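Local coordinates for protein putative translation initiation inhibitor (Salmonella typhimurium, PDB 3GTZ) that is of unproven function but belongs to the RutC (YjgF-like) family of trimeric proteins and is named a putative translation initiation inhibitor, at residues T27-N32 and P104-E109; D36-T41 and N79-A84; S60-A65 and H90-C95; D64-L69 and E109-A114. One frame throughout, in Å; residues are numbered along the deposited sequence.

Contact 1: residues T27-N32 and P104-E109; sequences TGVPEN and PKYKVE
Pro30 puts its CD over one face of the Tyr106 ring, toward the rim. This CD sits 3.9 Å from the centre of the Tyr106 ring and 22° off the ring normal. It is a CH-pi contact, displaced toward the CD1 side of the ring, where Pro30 CD and Tyr106 CD1 are 3.6 Å apart. Pro30 CG also packs 3.2 Å from Val108 O, with Val108 CG1 farther off at 4.2 Å. Val29 reaches the far end of the phenol, with CG2 at 4.0 Å from Tyr106 OH. Its other methyl, CG1, lies alongside Glu109. The Glu109 chain is extended, with CG anti to the backbone N (chi1 -175°). CG therefore passes near the methyl of Thr27, 4.0 Å from its CG2. The backbones meet through Glu109 CA and Gly28 O, a CA-H...O contact of 3.5 Å. Thr27 packs on Val93 and Glu109 on Cys95 of the second subunit. Strand 23-28 ends here and strand 108-115, its neighbour in the sheet, begins. Helix 37-54 covers Pro30 and Val108 through Gln40, and Leu101 of strand 100-101 packs on Tyr106 and Glu109.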
loop_
_atom_site.group_PDB
_atom_site.type_symbol
_atom_site.label_atom_id
_atom_site.label_comp_id
_atom_site.label_asym_id
_atom_site.label_seq_id
_atom_site.Cartn_x
_atom_site.Cartn_y
_atom_site.Cartn_z
ATOM N N THR A 27 8.970 3.302 5.423
ATOM C CA THR A 27 8.074 2.771 6.421
ATOM C C THR A 27 8.643 3.096 7.791
ATOM O O THR A 27 9.736 2.687 8.111
ATOM C CB THR A 27 7.908 1.230 6.266
ATOM O OG1 THR A 27 6.943 0.946 5.231
ATOM C CG2 THR A 27 7.424 0.593 7.598
ATOM N N GLY A 28 7.905 3.817 8.619
ATOM C CA GLY A 28 8.420 4.148 9.923
ATOM C C GLY A 28 7.919 3.148 10.930
ATOM O O GLY A 28 6.751 2.776 10.920
ATOM N N VAL A 29 8.826 2.701 11.786
ATOM C CA VAL A 29 8.497 1.796 12.854
ATOM C C VAL A 29 9.001 2.385 14.167
ATOM O O VAL A 29 9.949 3.182 14.167
ATOM C CB VAL A 29 9.095 0.392 12.595
ATOM C CG1 VAL A 29 8.840 -0.028 11.157
ATOM C CG2 VAL A 29 10.580 0.387 12.876
ATOM N N PRO A 30 8.354 2.026 15.290
ATOM C CA PRO A 30 8.731 2.627 16.576
ATOM C C PRO A 30 10.152 2.306 17.100
ATOM O O PRO A 30 10.722 1.261 16.789
ATOM C CB PRO A 30 7.652 2.100 17.523
ATOM C CG PRO A 30 6.543 1.644 16.638
ATOM C CD PRO A 30 7.214 1.117 15.443
ATOM N N GLU A 31 10.711 3.234 17.883
ATOM C CA GLU A 31 12.019 3.033 18.518
ATOM C C GLU A 31 11.868 2.484 19.941
ATOM O O GLU A 31 12.516 1.518 20.298
ATOM C CB GLU A 31 12.824 4.335 18.532
ATOM C CG GLU A 31 13.757 4.494 17.313
ATOM C CD GLU A 31 14.205 5.961 17.056
ATOM O OE1 GLU A 31 13.795 6.871 17.836
ATOM O OE2 GLU A 31 14.959 6.184 16.063
ATOM N N ASN A 32 11.006 3.108 20.742
ATOM C CA ASN A 32 10.784 2.706 22.133
ATOM C C ASN A 32 9.657 1.688 22.202
ATOM O O ASN A 32 8.485 2.024 22.055
ATOM C CB ASN A 32 10.452 3.942 22.982
ATOM C CG ASN A 32 10.517 3.682 24.518
ATOM O OD1 ASN A 32 10.780 2.558 25.006
ATOM N ND2 ASN A 32 10.277 4.760 25.282
ATOM N N PRO A 104 5.413 -7.669 18.549
ATOM C CA PRO A 104 4.202 -7.532 19.377
ATOM C C PRO A 104 4.190 -6.320 20.341
ATOM O O PRO A 104 3.153 -6.018 20.936
ATOM C CB PRO A 104 4.134 -8.866 20.143
ATOM C CG PRO A 104 5.543 -9.398 20.140
ATOM C CD PRO A 104 6.256 -8.811 18.960
ATOM N N LYS A 105 5.334 -5.659 20.474
ATOM C CA LYS A 105 5.460 -4.400 21.188
ATOM C C LYS A 105 5.151 -3.147 20.328
ATOM O O LYS A 105 5.167 -2.019 20.864
ATOM C CB LYS A 105 6.894 -4.267 21.704
ATOM C CG LYS A 105 7.043 -4.362 23.199
ATOM C CD LYS A 105 7.523 -5.713 23.683
ATOM C CE LYS A 105 7.923 -5.628 25.176
ATOM N NZ LYS A 105 8.986 -4.572 25.413
ATOM N N TYR A 106 4.918 -3.314 19.015
ATOM C CA TYR A 106 4.622 -2.177 18.130
ATOM C C TYR A 106 3.164 -1.830 18.228
ATOM O O TYR A 106 2.322 -2.670 17.916
ATOM C CB TYR A 106 4.870 -2.504 16.651
ATOM C CG TYR A 106 6.297 -2.649 16.188
ATOM C CD1 TYR A 106 7.371 -2.201 16.951
ATOM C CD2 TYR A 106 6.566 -3.228 14.950
ATOM C CE1 TYR A 106 8.689 -2.350 16.493
ATOM C CE2 TYR A 106 7.873 -3.385 14.485
ATOM C CZ TYR A 106 8.928 -2.943 15.254
ATOM O OH TYR A 106 10.219 -3.079 14.789
ATOM N N LYS A 107 2.832 -0.599 18.607
ATOM C CA LYS A 107 1.413 -0.229 18.617
ATOM C C LYS A 107 1.050 0.362 17.243
ATOM O O LYS A 107 -0.096 0.346 16.836
ATOM C CB LYS A 107 1.019 0.714 19.793
ATOM C CG LYS A 107 1.842 0.619 21.102
ATOM C CD LYS A 107 1.745 -0.661 21.850
ATOM C CE LYS A 107 2.509 -0.617 23.219
ATOM N NZ LYS A 107 4.028 -0.879 23.252
ATOM N N VAL A 108 2.050 0.844 16.517
ATOM C CA VAL A 108 1.829 1.593 15.272
ATOM C C VAL A 108 2.982 1.355 14.293
ATOM O O VAL A 108 4.101 1.026 14.697
ATOM C CB VAL A 108 1.671 3.096 15.555
ATOM C CG1 VAL A 108 2.873 3.621 16.299
ATOM C CG2 VAL A 108 1.483 3.857 14.298
ATOM N N GLU A 109 2.680 1.514 13.009
ATOM C CA GLU A 109 3.671 1.513 11.947
ATOM C C GLU A 109 3.122 2.428 10.833
ATOM O O GLU A 109 1.897 2.567 10.694
ATOM C CB GLU A 109 3.822 0.081 11.498
ATOM C CG GLU A 109 4.845 -0.244 10.489
ATOM C CD GLU A 109 5.056 -1.771 10.415
ATOM O OE1 GLU A 109 5.003 -2.328 9.285
ATOM O OE2 GLU A 109 5.220 -2.404 11.493
#

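Contact 2: residues D36-T41 and N79-A84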
loop_
_atom_site.group_PDB
_atom_site.type_symbol
_atom_site.label_atom_id
_atom_site.label_comp_id
_atom_site.label_asym_id
_atom_site.label_seq_id
_atom_site.Cartn_x
_atom_site.Cartn_y
_atom_site.Cartn_z
ATOM N N ASP A 36 3.786 3.725 24.944
ATOM C CA ASP A 36 2.428 3.666 24.501
ATOM C C ASP A 36 2.260 4.169 23.054
ATOM O O ASP A 36 3.216 4.612 22.435
ATOM C CB ASP A 36 1.528 4.451 25.478
ATOM C CG ASP A 36 1.837 5.989 25.515
ATOM O OD1 ASP A 36 1.402 6.664 26.492
ATOM O OD2 ASP A 36 2.503 6.528 24.587
ATOM N N ALA A 37 1.042 4.101 22.522
ATOM C CA ALA A 37 0.815 4.390 21.110
ATOM C C ALA A 37 1.003 5.862 20.773
ATOM O O ALA A 37 1.364 6.166 19.635
ATOM C CB ALA A 37 -0.584 3.934 20.661
ATOM N N PHE A 38 0.704 6.766 21.732
ATOM C CA PHE A 38 0.905 8.192 21.490
ATOM C C PHE A 38 2.387 8.490 21.299
ATOM O O PHE A 38 2.777 9.115 20.322
ATOM C CB PHE A 38 0.339 9.098 22.582
ATOM C CG PHE A 38 0.687 10.542 22.357
ATOM C CD1 PHE A 38 0.006 11.288 21.403
ATOM C CD2 PHE A 38 1.766 11.114 23.007
ATOM C CE1 PHE A 38 0.349 12.588 21.151
ATOM C CE2 PHE A 38 2.133 12.400 22.742
ATOM C CZ PHE A 38 1.422 13.149 21.799
ATOM N N GLU A 39 3.214 8.012 22.206
ATOM C CA GLU A 39 4.651 8.176 22.042
ATOM C C GLU A 39 5.149 7.529 20.758
ATOM O O GLU A 39 5.908 8.152 20.024
ATOM C CB GLU A 39 5.410 7.626 23.226
ATOM C CG GLU A 39 6.908 7.900 23.175
ATOM C CD GLU A 39 7.590 7.642 24.497
ATOM O OE1 GLU A 39 6.911 7.520 25.536
ATOM O OE2 GLU A 39 8.828 7.565 24.514
ATOM N N GLN A 40 4.703 6.305 20.462
ATOM C CA GLN A 40 5.225 5.579 19.306
ATOM C C GLN A 40 4.833 6.298 18.022
ATOM O O GLN A 40 5.667 6.435 17.115
ATOM C CB GLN A 40 4.756 4.132 19.296
ATOM C CG GLN A 40 5.534 3.194 20.254
ATOM C CD GLN A 40 5.328 1.709 19.984
ATOM O OE1 GLN A 40 4.539 1.344 19.142
ATOM N NE2 GLN A 40 6.056 0.854 20.689
ATOM N N THR A 41 3.602 6.822 17.962
ATOM C CA THR A 41 3.174 7.574 16.778
ATOM C C THR A 41 3.937 8.906 16.619
ATOM O O THR A 41 4.467 9.206 15.561
ATOM C CB THR A 41 1.655 7.812 16.779
ATOM O OG1 THR A 41 0.983 6.548 16.882
ATOM C CG2 THR A 41 1.197 8.593 15.494
ATOM N N ASN A 79 -4.272 9.609 16.465
ATOM C CA ASN A 79 -4.826 10.878 15.905
ATOM C C ASN A 79 -4.361 12.131 16.631
ATOM O O ASN A 79 -4.171 13.184 16.022
ATOM C CB ASN A 79 -6.354 10.875 15.910
ATOM C CG ASN A 79 -6.924 10.060 14.780
ATOM O OD1 ASN A 79 -6.270 9.869 13.744
ATOM N ND2 ASN A 79 -8.143 9.564 14.963
ATOM N N LYS A 80 -4.215 12.027 17.939
ATOM C CA LYS A 80 -3.714 13.119 18.734
ATOM C C LYS A 80 -2.287 13.425 18.306
ATOM O O LYS A 80 -1.969 14.565 18.107
ATOM C CB LYS A 80 -3.769 12.718 20.189
ATOM C CG LYS A 80 -3.524 13.786 21.233
ATOM C CD LYS A 80 -2.963 13.094 22.496
ATOM C CE LYS A 80 -3.498 13.658 23.776
ATOM N NZ LYS A 80 -2.752 13.016 24.915
ATOM N N ALA A 81 -1.431 12.410 18.130
ATOM C CA ALA A 81 -0.057 12.636 17.634
ATOM C C ALA A 81 -0.069 13.187 16.225
ATOM O O ALA A 81 0.575 14.164 15.921
ATOM C CB ALA A 81 0.746 11.367 17.690
ATOM N N TRP A 82 -0.839 12.573 15.352
ATOM C CA TRP A 82 -0.952 13.068 13.981
ATOM C C TRP A 82 -1.376 14.523 13.983
ATOM O O TRP A 82 -0.797 15.333 13.261
ATOM C CB TRP A 82 -1.972 12.237 13.210
ATOM C CG TRP A 82 -2.217 12.683 11.824
ATOM C CD1 TRP A 82 -3.110 13.617 11.427
ATOM C CD2 TRP A 82 -1.585 12.202 10.632
ATOM N NE1 TRP A 82 -3.070 13.771 10.076
ATOM C CE2 TRP A 82 -2.164 12.893 9.554
ATOM C CE3 TRP A 82 -0.602 11.243 10.375
ATOM C CZ2 TRP A 82 -1.787 12.682 8.245
ATOM C CZ3 TRP A 82 -0.233 11.014 9.067
ATOM C CH2 TRP A 82 -0.808 11.746 8.014
ATOM N N ASP A 83 -2.385 14.848 14.781
ATOM C CA ASP A 83 -2.946 16.188 14.777
ATOM C C ASP A 83 -1.985 17.265 15.279
ATOM O O ASP A 83 -2.086 18.407 14.884
ATOM C CB ASP A 83 -4.249 16.254 15.575
ATOM C CG ASP A 83 -5.407 15.542 14.882
ATOM O OD1 ASP A 83 -5.302 15.207 13.670
ATOM O OD2 ASP A 83 -6.409 15.306 15.590
ATOM N N ALA A 84 -1.049 16.883 16.136
ATOM C CA ALA A 84 -0.073 17.808 16.691
ATOM C C ALA A 84 1.045 18.109 15.674
ATOM O O ALA A 84 1.703 19.152 15.762
ATOM C CB ALA A 84 0.486 17.250 17.954
#
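Two helices lie side by side on one face of the sheet in the alpha+beta fold of the YjgF-like family. The short segments 37-41 and 79-84 run in roughly the same direction, with axes 8.6 Å apart and crossing at -35°. Ala81 is the small residue at the crossing. Its CB fits between Phe38 and Thr41, at 3.7 Å from Phe38 CE1 and 3.6 Å from Thr41 CG2. A chi1 of 174° swings the Phe38 ring out beside its own carbonyl carbon, toward the second helix. It brings an edge to the backbone there, with Ala81 N near the ring plane. Lys80 crosses the phenyl group at about a right angle. Its CD touches CE1 and CD1, and the chain then bends at chi3. The ammonium ends over the face, with NZ 4.9 Å from the centre of the Phe38 ring, in cation-pi geometry. Trp82 turns to the sheet instead, where it packs on Ala65 and Ile67; its NE1 bonds to Arg13 O of the third subunit. Helix 37-54 is N-capped by Asp36, whose OD2 accepts from Glu39 N at 2.9 Å in a nearly straight bond. At the next residue, Ala37 O takes two donors from one turn on, at opposite faces of its plane: Thr41 N and, at 2.8 Å, Thr41 OG1.

Contact 3: residues S60-A65 and H90-C95; sequences SRILDA and HAPVRC
A beta-alpha-beta crossover brings these strands together: strand 62-69, helix 75-85 and strand 93-98 make the unit, and the two strands run parallel. Val93 N gives a bond to Leu63 O, bent at 143°, and Ala65 N gives one to Val93 O at 2.9 Å. A third bond, from Cys95 N to Ala65 O, is weak. Pro92 packs just before the second strand begins. Its ring lies beside Ile62, pointing the same way, with CB and CG both 3.7 Å from Ile62 CG2. Its CB also sits 3.2 Å from Leu63 O. On the other face of the sheet Asp64 crosses to Val93, its OD1 3.3 Å from Val93 CB. At the loop end, Ser60 CB and His90 CB meet at 4.2 Å. Trp25 of the third subunit packs on Asp64 and its Thr27 on Val93; Arg7 NH1 of that subunit hydrogen-bonds Ile62 O. Leu63 and Asp64 form a classic beta bulge against Val113 of strand 108-115. Helix 75-85 covers the face of Ala65 and Pro92 through Trp82, which also makes a cation-pi contact with Arg94, whose NH2 is hydrogen-bonded to Asn79 OD1 of the same helix.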
loop_
_atom_site.group_PDB
_atom_site.type_symbol
_atom_site.label_atom_id
_atom_site.label_comp_id
_atom_site.label_asym_id
_atom_site.label_seq_id
_atom_site.Cartn_x
_atom_site.Cartn_y
_atom_site.Cartn_z
ATOM N N SER A 60 5.664 18.565 4.415
ATOM C CA SER A 60 4.692 19.215 3.555
ATOM C C SER A 60 4.634 18.524 2.243
ATOM O O SER A 60 3.769 18.873 1.473
ATOM C CB SER A 60 5.053 20.679 3.207
ATOM O OG SER A 60 6.002 21.199 4.078
ATOM N N ARG A 61 5.597 17.637 1.952
ATOM C CA ARG A 61 5.715 17.032 0.635
ATOM C C ARG A 61 5.290 15.574 0.634
ATOM O O ARG A 61 5.548 14.864 -0.315
ATOM C CB ARG A 61 7.134 17.157 0.105
ATOM C CG ARG A 61 7.717 18.617 0.078
ATOM C CD ARG A 61 7.670 19.270 -1.286
ATOM N NE ARG A 61 8.516 18.558 -2.237
ATOM C CZ ARG A 61 8.357 18.555 -3.563
ATOM N NH1 ARG A 61 7.378 19.234 -4.129
ATOM N NH2 ARG A 61 9.184 17.859 -4.330
ATOM N N ILE A 62 4.612 15.126 1.680
ATOM C CA ILE A 62 4.215 13.740 1.758
ATOM C C ILE A 62 2.948 13.615 0.940
ATOM O O ILE A 62 2.063 14.457 1.037
ATOM C CB ILE A 62 3.940 13.296 3.192
ATOM C CG1 ILE A 62 5.215 13.334 4.028
ATOM C CG2 ILE A 62 3.305 11.905 3.222
ATOM C CD1 ILE A 62 4.964 13.218 5.528
ATOM N N LEU A 63 2.844 12.540 0.168
ATOM C CA LEU A 63 1.739 12.355 -0.757
ATOM C C LEU A 63 0.652 11.466 -0.187
ATOM O O LEU A 63 -0.513 11.812 -0.245
ATOM C CB LEU A 63 2.257 11.773 -2.059
ATOM C CG LEU A 63 3.380 12.559 -2.724
ATOM C CD1 LEU A 63 3.994 11.724 -3.846
ATOM C CD2 LEU A 63 2.807 13.847 -3.251
ATOM N N ASP A 64 1.040 10.337 0.383
ATOM C CA ASP A 64 0.093 9.356 0.904
ATOM C C ASP A 64 0.644 8.677 2.147
ATOM O O ASP A 64 1.803 8.374 2.184
ATOM C CB ASP A 64 -0.175 8.310 -0.156
ATOM C CG ASP A 64 -1.257 7.346 0.256
ATOM O OD1 ASP A 64 -2.443 7.715 0.268
ATOM O OD2 ASP A 64 -0.923 6.219 0.607
ATOM N N ALA A 65 -0.185 8.438 3.155
ATOM C CA ALA A 65 0.259 7.782 4.401
ATOM C C ALA A 65 -0.732 6.704 4.817
ATOM O O ALA A 65 -1.929 6.910 4.807
ATOM C CB ALA A 65 0.430 8.799 5.538
ATOM N N HIS A 90 -1.483 21.119 3.892
ATOM C CA HIS A 90 -0.430 20.417 3.159
ATOM C C HIS A 90 -0.361 18.934 3.581
ATOM O O HIS A 90 0.667 18.296 3.495
ATOM C CB HIS A 90 0.904 21.127 3.378
ATOM C CG HIS A 90 0.941 22.500 2.806
ATOM N ND1 HIS A 90 1.313 22.752 1.502
ATOM C CD2 HIS A 90 0.594 23.698 3.337
ATOM C CE1 HIS A 90 1.220 24.047 1.264
ATOM N NE2 HIS A 90 0.794 24.645 2.363
ATOM N N ALA A 91 -1.486 18.411 4.027
ATOM C CA ALA A 91 -1.580 17.054 4.522
ATOM C C ALA A 91 -1.709 16.024 3.359
ATOM O O ALA A 91 -2.349 16.284 2.341
ATOM C CB ALA A 91 -2.796 16.949 5.441
ATOM N N PRO A 92 -1.167 14.824 3.539
ATOM C CA PRO A 92 -1.349 13.816 2.510
ATOM C C PRO A 92 -2.711 13.120 2.596
ATOM O O PRO A 92 -3.476 13.355 3.542
ATOM C CB PRO A 92 -0.246 12.838 2.822
ATOM C CG PRO A 92 -0.128 12.909 4.312
ATOM C CD PRO A 92 -0.427 14.320 4.699
ATOM N N VAL A 93 -3.019 12.284 1.605
ATOM C CA VAL A 93 -4.088 11.290 1.739
ATOM C C VAL A 93 -3.708 10.384 2.890
ATOM O O VAL A 93 -2.557 10.044 3.073
ATOM C CB VAL A 93 -4.307 10.451 0.449
ATOM C CG1 VAL A 93 -5.407 9.406 0.652
ATOM C CG2 VAL A 93 -4.695 11.345 -0.691
ATOM N N ARG A 94 -4.676 10.051 3.716
ATOM C CA ARG A 94 -4.411 9.295 4.920
ATOM C C ARG A 94 -5.378 8.159 5.008
ATOM O O ARG A 94 -6.521 8.245 4.572
ATOM C CB ARG A 94 -4.533 10.167 6.177
ATOM C CG ARG A 94 -4.505 9.347 7.471
ATOM C CD ARG A 94 -3.888 10.075 8.590
ATOM N NE ARG A 94 -4.856 10.794 9.388
ATOM C CZ ARG A 94 -5.422 10.327 10.492
ATOM N NH1 ARG A 94 -5.150 9.118 10.935
ATOM N NH2 ARG A 94 -6.302 11.081 11.146
ATOM N N CYS A 95 -4.914 7.100 5.627
ATOM C CA CYS A 95 -5.651 5.896 5.665
ATOM C C CYS A 95 -5.136 5.109 6.889
ATOM O O CYS A 95 -3.934 4.843 7.009
ATOM C CB CYS A 95 -5.368 5.236 4.324
ATOM S SG CYS A 95 -5.577 3.567 4.301
#

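Contact 4: residues D64-L69 and E109-A114; sequences DATIFL and EIKIVA
Strands 64-69 and 109-114 run antiparallel, 168° between their directions and 4.8 Å apart at the axes, and are joined by six backbone hydrogen bonds. Asp64 with Val113, Thr66 with Lys111 and Phe68 with Glu109 are the hydrogen-bonded pairs, each with two bonds. Thr66 N to Lys111 O is 3.0 Å, and Lys111 N to Thr66 O is 2.9 Å. Ala65 with Ile112 and Ile67 with Ile110 are the non-hydrogen-bonded pairs between them. There CA-H...O contacts add to the ladder, such as Ala65 CA to Lys111 O at 3.3 Å. The Ile112 side chain folds back at chi2 (-47°), and its CD1 comes to 3.5 Å from Ala65 CB. Ile67 CG2 and Ile110 CG1 lie farther apart, at 4.3 Å. These two pairs face the two helices of the YjgF-like alpha+beta fold: Ile110 and Ile112 meet helix 37-54, and Ile67 meets helix 75-85. Asp64, Thr66, Phe68, Glu109, Lys111 and Val113 stand on the other face, which is turned to the other subunits. On it Lys111 CG passes 4.4 Å from Thr66 CB. Asp64 OD2 and Lys111 NZ of the same chain are 4.8 Å apart, too far for a salt bridge. Asp64 OD2 instead has a long, weak ion pair with Lys111 NZ of the third subunit, while Phe68 packs on Cys95 of the second.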
loop_
_atom_site.group_PDB
_atom_site.type_symbol
_atom_site.label_atom_id
_atom_site.label_comp_id
_atom_site.label_asym_id
_atom_site.label_seq_id
_atom_site.Cartn_x
_atom_site.Cartn_y
_atom_site.Cartn_z
ATOM N N ASP A 64 1.040 10.337 0.383
ATOM C CA ASP A 64 0.093 9.356 0.904
ATOM C C ASP A 64 0.644 8.677 2.147
ATOM O O ASP A 64 1.803 8.374 2.184
ATOM C CB ASP A 64 -0.175 8.310 -0.156
ATOM C CG ASP A 64 -1.257 7.346 0.256
ATOM O OD1 ASP A 64 -2.443 7.715 0.268
ATOM O OD2 ASP A 64 -0.923 6.219 0.607
ATOM N N ALA A 65 -0.185 8.438 3.155
ATOM C CA ALA A 65 0.259 7.782 4.401
ATOM C C ALA A 65 -0.732 6.704 4.817
ATOM O O ALA A 65 -1.929 6.910 4.807
ATOM C CB ALA A 65 0.430 8.799 5.538
ATOM N N THR A 66 -0.227 5.544 5.173
ATOM C CA THR A 66 -1.052 4.468 5.657
ATOM C C THR A 66 -0.535 4.109 7.020
ATOM O O THR A 66 0.636 3.821 7.178
ATOM C CB THR A 66 -0.976 3.281 4.730
ATOM O OG1 THR A 66 -1.217 3.742 3.390
ATOM C CG2 THR A 66 -2.019 2.203 5.094
ATOM N N ILE A 67 -1.415 4.184 8.010
ATOM C CA ILE A 67 -1.092 3.923 9.401
ATOM C C ILE A 67 -1.693 2.576 9.792
ATOM O O ILE A 67 -2.887 2.371 9.659
ATOM C CB ILE A 67 -1.684 5.029 10.292
ATOM C CG1 ILE A 67 -1.168 6.403 9.837
ATOM C CG2 ILE A 67 -1.314 4.826 11.715
ATOM C CD1 ILE A 67 -1.572 7.561 10.779
ATOM N N PHE A 68 -0.853 1.653 10.241
ATOM C CA PHE A 68 -1.305 0.366 10.741
ATOM C C PHE A 68 -1.191 0.386 12.253
ATOM O O PHE A 68 -0.152 0.693 12.791
ATOM C CB PHE A 68 -0.468 -0.762 10.176
ATOM C CG PHE A 68 -0.600 -0.942 8.692
ATOM C CD1 PHE A 68 -1.663 -1.620 8.165
ATOM C CD2 PHE A 68 0.360 -0.432 7.822
ATOM C CE1 PHE A 68 -1.796 -1.801 6.780
ATOM C CE2 PHE A 68 0.249 -0.607 6.432
ATOM C CZ PHE A 68 -0.835 -1.293 5.910
ATOM N N LEU A 69 -2.291 0.098 12.937
ATOM C CA LEU A 69 -2.305 0.004 14.406
ATOM C C LEU A 69 -2.552 -1.430 14.770
ATOM O O LEU A 69 -3.361 -2.079 14.132
ATOM C CB LEU A 69 -3.442 0.850 14.972
ATOM C CG LEU A 69 -3.327 2.363 14.802
ATOM C CD1 LEU A 69 -4.691 2.978 14.904
ATOM C CD2 LEU A 69 -2.356 3.003 15.810
ATOM N N GLU A 109 2.680 1.514 13.009
ATOM C CA GLU A 109 3.671 1.513 11.947
ATOM C C GLU A 109 3.122 2.428 10.833
ATOM O O GLU A 109 1.897 2.567 10.694
ATOM C CB GLU A 109 3.822 0.081 11.498
ATOM C CG GLU A 109 4.845 -0.244 10.489
ATOM C CD GLU A 109 5.056 -1.771 10.415
ATOM O OE1 GLU A 109 5.003 -2.328 9.285
ATOM O OE2 GLU A 109 5.220 -2.404 11.493
ATOM N N ILE A 110 3.985 3.096 10.077
ATOM C CA ILE A 110 3.492 4.141 9.159
ATOM C C ILE A 110 4.229 4.147 7.817
ATOM O O ILE A 110 5.423 4.419 7.768
ATOM C CB ILE A 110 3.617 5.554 9.784
ATOM C CG1 ILE A 110 2.888 5.647 11.141
ATOM C CG2 ILE A 110 3.061 6.582 8.831
ATOM C CD1 ILE A 110 2.995 7.011 11.823
ATOM N N LYS A 111 3.533 3.841 6.733
ATOM C CA LYS A 111 4.176 3.836 5.436
ATOM C C LYS A 111 3.831 5.135 4.715
ATOM O O LYS A 111 2.710 5.632 4.762
ATOM C CB LYS A 111 3.840 2.528 4.645
ATOM C CG LYS A 111 3.114 2.671 3.358
ATOM C CD LYS A 111 2.917 1.300 2.608
ATOM C CE LYS A 111 3.083 1.463 1.042
ATOM N NZ LYS A 111 2.371 2.686 0.377
ATOM N N ILE A 112 4.819 5.642 4.018
ATOM C CA ILE A 112 4.871 7.003 3.481
ATOM C C ILE A 112 5.352 6.915 2.050
ATOM O O ILE A 112 6.332 6.231 1.784
ATOM C CB ILE A 112 5.886 7.770 4.341
ATOM C CG1 ILE A 112 5.206 8.171 5.646
ATOM C CG2 ILE A 112 6.539 8.912 3.649
ATOM C CD1 ILE A 112 3.890 8.767 5.463
ATOM N N VAL A 113 4.615 7.520 1.125
ATOM C CA VAL A 113 5.149 7.881 -0.190
ATOM C C VAL A 113 5.198 9.406 -0.229
ATOM O O VAL A 113 4.228 10.030 0.130
ATOM C CB VAL A 113 4.229 7.432 -1.328
ATOM C CG1 VAL A 113 4.926 7.574 -2.654
ATOM C CG2 VAL A 113 3.745 6.002 -1.121
ATOM N N ALA A 114 6.324 9.987 -0.644
ATOM C CA ALA A 114 6.556 11.438 -0.639
ATOM C C ALA A 114 7.231 11.904 -1.931
ATOM O O ALA A 114 7.818 11.079 -2.645
ATOM C CB ALA A 114 7.450 11.811 0.556
#

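How the contacts relate
Contacts 1, 3 and 4 lie on one mixed sheet, in which strands 23-28, 108-115, 62-69 and 93-98 are successive neighbours. Contact 4 joins the middle pair. It shares Glu109 with contact 1, and Asp64 and Ala65 with contact 3. Contacts 1 and 3 lie on opposite sides of the chain's centre, with their own centres about 19 Å apart. Contact 2 pairs the two helices packed on the sheet. It touches contact 1 through Gln40, and contacts 3 and 4 through Trp82. Along the chain, contacts 2 and 3 are nested inside the loop closed by contact 1; contact 4 crosses contact 1 and starts from the same strand as contact 3. Distant residues thus form one compact subunit, whose sheet also meets its neighbours in the trimer.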